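Local coordinates for protein 3-hydroxyisobutyryl-CoA hydrolase (Mycobacterium thermoresistibile, PDB 4HDT) that probably hydrolyses 3-hydroxyisobutyryl-CoA to 3-hydroxyisobutyrate and free coenzyme A, as a zinc-binding member of the crotonase-like family, at residues Q226-Y234 with L246-A257. Residues are numbered along the deposited sequence; the frame is centred on the assembly and turned at random.
Sequences QRSWIDECY and LRAHDAPAAGEA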
loop_
_atom_site.group_PDB
_atom_site.type_symbol
_atom_site.label_atom_id
_atom_site.label_comp_id
_atom_site.label_asym_id
_atom_site.label_seq_id
_atom_site.Cartn_x
_atom_site.Cartn_y
_atom_site.Cartn_z
ATOM N N GLN A 226 19.255 8.705 3.276
ATOM C CA GLN A 226 19.492 7.682 4.307
ATOM C C GLN A 226 19.940 6.355 3.719
ATOM O O GLN A 226 20.109 5.405 4.471
ATOM C CB GLN A 226 18.239 7.407 5.137
ATOM C CG GLN A 226 17.545 8.620 5.707
ATOM C CD GLN A 226 18.487 9.650 6.235
ATOM O OE1 GLN A 226 19.325 9.364 7.105
ATOM N NE2 GLN A 226 18.362 10.884 5.737
ATOM N N ARG A 227 20.054 6.251 2.392
ATOM C CA ARG A 227 20.300 4.935 1.790
ATOM C C ARG A 227 21.570 4.216 2.273
ATOM O O ARG A 227 21.615 2.991 2.321
ATOM C CB ARG A 227 20.346 4.999 0.261
ATOM C CG ARG A 227 20.371 3.584 -0.321
ATOM C CD ARG A 227 20.101 3.571 -1.778
ATOM N NE ARG A 227 20.581 2.350 -2.409
ATOM C CZ ARG A 227 20.571 2.175 -3.716
ATOM N NH1 ARG A 227 20.117 3.153 -4.501
ATOM N NH2 ARG A 227 21.036 1.052 -4.229
ATOM N N SER A 228 22.604 4.980 2.602
ATOM C CA SER A 228 23.862 4.390 3.001
ATOM C C SER A 228 23.671 3.464 4.203
ATOM O O SER A 228 24.075 2.297 4.164
ATOM C CB SER A 228 24.876 5.485 3.357
ATOM O OG SER A 228 24.324 6.414 4.302
ATOM N N TRP A 229 23.041 3.974 5.265
ATOM C CA TRP A 229 22.892 3.181 6.507
ATOM C C TRP A 229 21.739 2.176 6.411
ATOM O O TRP A 229 21.771 1.114 7.040
ATOM C CB TRP A 229 22.767 4.043 7.783
ATOM C CG TRP A 229 21.577 4.968 7.885
ATOM C CD1 TRP A 229 21.572 6.299 7.635
ATOM C CD2 TRP A 229 20.239 4.632 8.271
ATOM N NE1 TRP A 229 20.346 6.822 7.818
ATOM C CE2 TRP A 229 19.495 5.828 8.232
ATOM C CE3 TRP A 229 19.601 3.463 8.691
ATOM C CZ2 TRP A 229 18.148 5.873 8.562
ATOM C CZ3 TRP A 229 18.279 3.514 9.010
ATOM C CH2 TRP A 229 17.561 4.708 8.948
ATOM N N ILE A 230 20.731 2.498 5.613
ATOM C CA ILE A 230 19.683 1.521 5.309
ATOM C C ILE A 230 20.286 0.293 4.626
ATOM O O ILE A 230 20.096 -0.817 5.080
ATOM C CB ILE A 230 18.545 2.167 4.484
ATOM C CG1 ILE A 230 17.763 3.143 5.358
ATOM C CG2 ILE A 230 17.591 1.092 3.971
ATOM C CD1 ILE A 230 16.830 4.093 4.609
ATOM N N ASP A 231 21.051 0.505 3.559
ATOM C CA ASP A 231 21.666 -0.619 2.843
ATOM C C ASP A 231 22.674 -1.366 3.731
ATOM O O ASP A 231 22.799 -2.588 3.629
ATOM C CB ASP A 231 22.366 -0.115 1.588
ATOM C CG ASP A 231 21.411 0.246 0.487
ATOM O OD1 ASP A 231 20.166 0.194 0.684
ATOM O OD2 ASP A 231 21.921 0.583 -0.615
ATOM N N GLU A 232 23.365 -0.642 4.613
ATOM C CA GLU A 232 24.295 -1.234 5.564
ATOM C C GLU A 232 23.602 -2.181 6.524
ATOM O O GLU A 232 24.117 -3.228 6.848
ATOM C CB GLU A 232 24.952 -0.114 6.392
ATOM C CG GLU A 232 25.863 -0.524 7.561
ATOM C CD GLU A 232 26.344 0.654 8.401
ATOM O OE1 GLU A 232 26.013 1.802 8.011
ATOM O OE2 GLU A 232 27.079 0.444 9.407
ATOM N N CYS A 233 22.466 -1.749 7.033
ATOM C CA CYS A 233 21.876 -2.389 8.189
ATOM C C CYS A 233 20.805 -3.388 7.832
ATOM O O CYS A 233 20.561 -4.319 8.616
ATOM C CB CYS A 233 21.316 -1.334 9.164
ATOM S SG CYS A 233 22.614 -0.307 9.900
ATOM N N TYR A 234 20.144 -3.216 6.692
ATOM C CA TYR A 234 19.029 -4.097 6.345
ATOM C C TYR A 234 19.435 -5.313 5.517
ATOM O O TYR A 234 18.583 -5.987 4.974
ATOM C CB TYR A 234 17.901 -3.292 5.670
ATOM C CG TYR A 234 17.054 -2.419 6.595
ATOM C CD1 TYR A 234 17.422 -1.129 6.914
ATOM C CD2 TYR A 234 15.863 -2.900 7.106
ATOM C CE1 TYR A 234 16.625 -0.322 7.730
ATOM C CE2 TYR A 234 15.062 -2.127 7.926
ATOM C CZ TYR A 234 15.417 -0.839 8.225
ATOM O OH TYR A 234 14.635 -0.039 8.989
ATOM N N LEU A 246 21.257 -1.835 13.131
ATOM C CA LEU A 246 20.807 -0.450 13.261
ATOM C C LEU A 246 21.316 0.112 14.606
ATOM O O LEU A 246 21.790 1.245 14.667
ATOM C CB LEU A 246 19.264 -0.351 13.208
ATOM C CG LEU A 246 18.629 -0.621 11.863
ATOM C CD1 LEU A 246 17.133 -0.924 11.996
ATOM C CD2 LEU A 246 18.898 0.542 10.904
ATOM N N ARG A 247 21.268 -0.686 15.663
ATOM C CA ARG A 247 21.742 -0.181 16.956
ATOM C C ARG A 247 23.233 -0.008 16.956
ATOM O O ARG A 247 23.736 0.991 17.484
ATOM C CB ARG A 247 21.279 -1.052 18.117
ATOM C CG ARG A 247 19.762 -1.009 18.235
ATOM C CD ARG A 247 19.268 -1.083 19.631
ATOM N NE ARG A 247 17.814 -1.019 19.748
ATOM C CZ ARG A 247 17.065 0.087 19.656
ATOM N NH1 ARG A 247 17.588 1.275 19.376
ATOM N NH2 ARG A 247 15.757 -0.015 19.818
ATOM N N ALA A 248 23.943 -0.962 16.362
ATOM C CA ALA A 248 25.382 -0.882 16.336
ATOM C C ALA A 248 25.906 0.306 15.519
ATOM O O ALA A 248 26.988 0.833 15.863
ATOM C CB ALA A 248 26.028 -2.181 15.866
ATOM N N HIS A 249 25.196 0.723 14.464
ATOM C CA HIS A 249 25.599 1.868 13.633
ATOM C C HIS A 249 25.699 3.143 14.438
ATOM O O HIS A 249 26.539 4.003 14.139
ATOM C CB HIS A 249 24.737 1.991 12.366
ATOM C CG HIS A 249 24.991 3.211 11.535
ATOM N ND1 HIS A 249 26.118 3.369 10.743
ATOM C CD2 HIS A 249 24.200 4.267 11.264
ATOM C CE1 HIS A 249 26.016 4.494 10.060
ATOM N NE2 HIS A 249 24.863 5.067 10.380
ATOM N N ASP A 250 24.933 3.208 15.536
ATOM C CA ASP A 250 25.172 4.201 16.607
ATOM C C ASP A 250 24.980 5.611 16.072
ATOM O O ASP A 250 25.855 6.465 16.209
ATOM C CB ASP A 250 26.598 4.031 17.198
ATOM C CG ASP A 250 26.759 4.584 18.634
ATOM O OD1 ASP A 250 25.792 5.108 19.255
ATOM O OD2 ASP A 250 27.882 4.438 19.126
ATOM N N ALA A 251 23.842 5.854 15.439
ATOM C CA ALA A 251 23.516 7.192 14.924
ATOM C C ALA A 251 22.019 7.384 15.055
ATOM O O ALA A 251 21.260 6.398 15.122
ATOM C CB ALA A 251 23.926 7.352 13.488
ATOM N N PRO A 252 21.584 8.646 15.140
ATOM C CA PRO A 252 20.188 8.871 15.511
ATOM C C PRO A 252 19.138 8.278 14.552
ATOM O O PRO A 252 18.167 7.671 15.039
ATOM C CB PRO A 252 20.095 10.405 15.578
ATOM C CG PRO A 252 21.458 10.832 15.919
ATOM C CD PRO A 252 22.373 9.897 15.194
ATOM N N ALA A 253 19.286 8.435 13.236
ATOM C CA ALA A 253 18.231 7.964 12.337
ATOM C C ALA A 253 18.078 6.439 12.376
ATOM O O ALA A 253 16.950 5.903 12.371
ATOM C CB ALA A 253 18.444 8.443 10.904
ATOM N N ALA A 254 19.203 5.726 12.368
ATOM C CA ALA A 254 19.208 4.273 12.545
ATOM C C ALA A 254 18.595 3.852 13.893
ATOM O O ALA A 254 17.847 2.894 13.945
ATOM C CB ALA A 254 20.630 3.726 12.367
ATOM N N GLY A 255 18.938 4.556 14.978
ATOM C CA GLY A 255 18.396 4.230 16.307
ATOM C C GLY A 255 16.906 4.395 16.345
ATOM O O GLY A 255 16.212 3.584 16.967
ATOM N N GLU A 256 16.423 5.457 15.714
ATOM C CA GLU A 256 15.010 5.733 15.580
ATOM C C GLU A 256 14.299 4.627 14.822
ATOM O O GLU A 256 13.185 4.209 15.194
ATOM C CB GLU A 256 14.766 7.026 14.827
ATOM N N ALA A 257 14.920 4.145 13.751
ATOM C CA ALA A 257 14.369 3.021 13.006
ATOM C C ALA A 257 14.284 1.790 13.865
ATOM O O ALA A 257 13.268 1.111 13.881
ATOM C CB ALA A 257 15.189 2.738 11.755
#
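Trp229 packs as a knob among His249, at the end of helix 239-249, and Ala253, Ala254 and Ala257 of helix 252-261, a case of one large indole set against small residues and a single imidazole. The packing is mainly apolar. Ala254 lies over one face of the indole, its CB 4.2 Å from the centroid of the six-membered ring in a CH-pi contact, while Ala253 CB comes within 3.5 Å of Trp229 CZ2. On the opposite face lie Gln226 O and Ile230 CG1, so the ring sits between these atoms of its own segment and helix 252-257; the axes of the short helices 227-233 and 252-257 pass 10.5 Å apart at 49°. Leu246 CD2 stands at the ring edge, 3.6 Å from Trp229 CZ3, and also touches Cys233 CB and the Tyr234 ring.

One hydrogen bond helps fix the indole's rotation. With CG between the backbone N and the carbonyl carbon (chi1 62°), Trp229 turns NE1 back to Gln226 OE1, just ahead of the helix, 2.8 Å away in the ring plane and nearly straight at 165°. At the C-terminal end of helix 227-233, Tyr234 OH bonds to His167 of helix 164-171.

Toward the surface, the His249 imidazole lays a face over Trp229 CB, and its ND1 makes a weak bond to Glu232 OE2 (3.4 Å), the carboxylate almost perpendicular to the ring. Shape and apolar burial therefore appear to hold these peripheral helices together, away from the zinc sites, while the Glu232–His249 pair probably adds only modest electrostatic attraction.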